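Local structure of arginyl-trna synthetase (Thermus thermophilus, 1IQ0) at residues 154-159 and 205-210. The protein probably catalyses the ATP-dependent attachment of L-arginine to its cognate tRNA, as a monomeric class I aminoacyl-tRNA synthetase. Residues are numbered along the deposited sequence; the frame is centred on the assembly and turned at random.
Sequences RQAAET and HALERG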
ATOM      1  N   ARG A 154     -11.883 -13.129  21.750  1.00 25.43           N
ATOM      2  CA  ARG A 154     -13.233 -13.621  21.974  1.00 27.84           C
ATOM      3  C   ARG A 154     -13.861 -14.092  20.664  1.00 25.49           C
ATOM      4  O   ARG A 154     -14.629 -15.053  20.655  1.00 26.14           O
ATOM      5  CB  ARG A 154     -14.110 -12.532  22.596  1.00 30.20           C
ATOM      6  CG  ARG A 154     -15.565 -12.964  22.759  1.00 38.39           C
ATOM      7  CD  ARG A 154     -16.435 -11.897  23.405  1.00 43.91           C
ATOM      8  NE  ARG A 154     -16.616 -12.122  24.837  1.00 49.37           N
ATOM      9  CZ  ARG A 154     -15.672 -11.931  25.750  1.00 49.40           C
ATOM     10  NH1 ARG A 154     -14.471 -11.507  25.382  1.00 52.33           N
ATOM     11  NH2 ARG A 154     -15.927 -12.158  27.032  1.00 47.76           N
ATOM     12  N   GLN A 155     -13.541 -13.423  19.558  1.00 22.56           N
ATOM     13  CA  GLN A 155     -14.108 -13.820  18.271  1.00 24.81           C
ATOM     14  C   GLN A 155     -13.701 -15.242  17.902  1.00 22.54           C
ATOM     15  O   GLN A 155     -14.517 -16.008  17.385  1.00 20.63           O
ATOM     16  CB  GLN A 155     -13.700 -12.837  17.170  1.00 29.34           C
ATOM     17  CG  GLN A 155     -14.293 -11.448  17.364  1.00 33.76           C
ATOM     18  CD  GLN A 155     -15.792 -11.490  17.639  1.00 39.74           C
ATOM     19  OE1 GLN A 155     -16.581 -11.924  16.796  1.00 42.29           O
ATOM     20  NE2 GLN A 155     -16.188 -11.046  18.831  1.00 40.82           N
ATOM     21  N   ALA A 156     -12.450 -15.598  18.174  1.00 19.51           N
ATOM     22  CA  ALA A 156     -11.972 -16.946  17.885  1.00 19.38           C
ATOM     23  C   ALA A 156     -12.609 -17.923  18.877  1.00 22.14           C
ATOM     24  O   ALA A 156     -12.906 -19.071  18.541  1.00 22.78           O
ATOM     25  CB  ALA A 156     -10.456 -17.007  18.002  1.00 11.31           C
ATOM     26  N   ALA A 157     -12.812 -17.470  20.108  1.00 21.17           N
ATOM     27  CA  ALA A 157     -13.423 -18.331  21.112  1.00 20.81           C
ATOM     28  C   ALA A 157     -14.857 -18.653  20.703  1.00 19.86           C
ATOM     29  O   ALA A 157     -15.308 -19.784  20.841  1.00 18.45           O
ATOM     30  CB  ALA A 157     -13.411 -17.647  22.485  1.00  9.17           C
ATOM     31  N   GLU A 158     -15.572 -17.660  20.187  1.00 20.91           N
ATOM     32  CA  GLU A 158     -16.952 -17.892  19.794  1.00 20.46           C
ATOM     33  C   GLU A 158     -17.098 -18.917  18.691  1.00 22.14           C
ATOM     34  O   GLU A 158     -18.003 -19.747  18.749  1.00 21.83           O
ATOM     35  CB  GLU A 158     -17.634 -16.593  19.374  1.00 22.51           C
ATOM     36  CG  GLU A 158     -17.750 -15.591  20.491  1.00 25.91           C
ATOM     37  CD  GLU A 158     -18.721 -14.474  20.175  1.00 31.28           C
ATOM     38  OE1 GLU A 158     -18.699 -13.954  19.039  1.00 33.69           O
ATOM     39  OE2 GLU A 158     -19.504 -14.108  21.071  1.00 33.02           O
ATOM     40  N   THR A 159     -16.219 -18.890  17.690  1.00 17.63           N
ATOM     41  CA  THR A 159     -16.368 -19.864  16.620  1.00 21.65           C
ATOM     42  C   THR A 159     -15.973 -21.254  17.092  1.00 19.52           C
ATOM     43  O   THR A 159     -16.646 -22.226  16.762  1.00 21.50           O
ATOM     44  CB  THR A 159     -15.552 -19.501  15.350  1.00 31.14           C
ATOM     45  OG1 THR A 159     -14.160 -19.723  15.583  1.00 35.29           O
ATOM     46  CG2 THR A 159     -15.773 -18.063  14.981  1.00 21.60           C
ATOM     47  N   HIS A 205     -11.229 -18.906  28.185  1.00 21.51           N
ATOM     48  CA  HIS A 205     -10.199 -19.142  29.193  1.00 18.96           C
ATOM     49  C   HIS A 205      -9.165 -20.143  28.659  1.00 18.18           C
ATOM     50  O   HIS A 205      -7.960 -19.931  28.785  1.00 20.14           O
ATOM     51  CB  HIS A 205     -10.838 -19.681  30.481  1.00 19.27           C
ATOM     52  CG  HIS A 205      -9.858 -19.939  31.585  1.00 24.58           C
ATOM     53  ND1 HIS A 205      -9.573 -21.207  32.048  1.00 24.83           N
ATOM     54  CD2 HIS A 205      -9.106 -19.090  32.325  1.00 20.61           C
ATOM     55  CE1 HIS A 205      -8.690 -21.126  33.029  1.00 23.48           C
ATOM     56  NE2 HIS A 205      -8.390 -19.852  33.216  1.00 24.84           N
ATOM     57  N   ALA A 206      -9.636 -21.234  28.063  1.00 20.89           N
ATOM     58  CA  ALA A 206      -8.725 -22.230  27.516  1.00 19.45           C
ATOM     59  C   ALA A 206      -7.959 -21.634  26.335  1.00 20.86           C
ATOM     60  O   ALA A 206      -6.775 -21.915  26.138  1.00 21.73           O
ATOM     61  CB  ALA A 206      -9.501 -23.479  27.072  1.00 18.06           C
ATOM     62  N   LEU A 207      -8.639 -20.807  25.549  1.00 20.40           N
ATOM     63  CA  LEU A 207      -8.008 -20.175  24.404  1.00 20.33           C
ATOM     64  C   LEU A 207      -6.890 -19.265  24.913  1.00 17.74           C
ATOM     65  O   LEU A 207      -5.766 -19.304  24.405  1.00 18.98           O
ATOM     66  CB  LEU A 207      -9.033 -19.353  23.618  1.00 19.39           C
ATOM     67  CG  LEU A 207      -8.544 -18.788  22.282  1.00 18.23           C
ATOM     68  CD1 LEU A 207      -8.371 -19.926  21.275  1.00 14.28           C
ATOM     69  CD2 LEU A 207      -9.563 -17.773  21.757  1.00 15.90           C
ATOM     70  N   GLU A 208      -7.205 -18.459  25.925  1.00 21.97           N
ATOM     71  CA  GLU A 208      -6.229 -17.537  26.504  1.00 21.85           C
ATOM     72  C   GLU A 208      -5.016 -18.259  27.098  1.00 21.95           C
ATOM     73  O   GLU A 208      -3.929 -17.694  27.159  1.00 18.61           O
ATOM     74  CB  GLU A 208      -6.905 -16.640  27.559  1.00 20.75           C
ATOM     75  CG  GLU A 208      -7.824 -15.565  26.936  1.00 20.29           C
ATOM     76  CD  GLU A 208      -8.536 -14.679  27.950  1.00 26.01           C
ATOM     77  OE1 GLU A 208      -8.344 -14.847  29.169  1.00 27.75           O
ATOM     78  OE2 GLU A 208      -9.306 -13.798  27.520  1.00 24.81           O
ATOM     79  N   ARG A 209      -5.195 -19.510  27.511  1.00 19.16           N
ATOM     80  CA  ARG A 209      -4.095 -20.294  28.083  1.00 19.53           C
ATOM     81  C   ARG A 209      -3.222 -20.886  26.975  1.00 19.37           C
ATOM     82  O   ARG A 209      -2.253 -21.594  27.251  1.00 22.83           O
ATOM     83  CB  ARG A 209      -4.639 -21.440  28.935  1.00 22.21           C
ATOM     84  CG  ARG A 209      -5.574 -21.012  30.049  1.00 23.82           C
ATOM     85  CD  ARG A 209      -6.131 -22.227  30.779  1.00 26.00           C
ATOM     86  NE  ARG A 209      -5.570 -22.301  32.115  1.00 36.29           N
ATOM     87  CZ  ARG A 209      -4.665 -23.181  32.517  1.00 31.83           C
ATOM     88  NH1 ARG A 209      -4.200 -24.110  31.698  1.00 29.61           N
ATOM     89  NH2 ARG A 209      -4.196 -23.089  33.742  1.00 32.03           N
ATOM     90  N   GLY A 210      -3.588 -20.607  25.726  1.00 17.84           N
ATOM     91  CA  GLY A 210      -2.835 -21.109  24.592  1.00 16.54           C
ATOM     92  C   GLY A 210      -3.066 -22.580  24.299  1.00 18.67           C
ATOM     93  O   GLY A 210      -2.240 -23.220  23.651  1.00 18.22           O
TER
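Leu-207 O accepts a hydrogen bond from Gly-210 N at 2.9 Å, in the Schellman motif that ends helix 197-208; Gly-210 has the positive phi (76°) this requires. From the same last turn, the Leu-207 side chain reaches across to helix 154-165 and makes the whole contact through one methyl. With CG anti to the backbone N (chi1 -172°), the side chain heads for that helix, and chi2 (71°) turns Leu-207 CD2 against its backbone, 3.7 Å from Ala-157 N and 3.9 Å from Ala-157 CB. Leu-207 CD2 also lies 3.9 Å from Ala-156 CB, so two consecutive alanines share it; consistent with these short side chains, Ala-157 CA and Leu-207 CA are 6.6 Å apart. Both helices belong to the helical excursion that joins the parallel, adjacent strands 141-149 and 236-239 in the class I catalytic domain. Leu-212 and Val-216 add to the apolar surroundings of Leu-207, while Asn-115 ND2 of the 'HIGH' region gives Gln-155 O a weak hydrogen bond. At the exposed margin Arg-154 NH1 stays 6.0 Å from Glu-208 OE2, too far to pair; Arg-154 NH2 is salt-bridged to Glu-201 OE1.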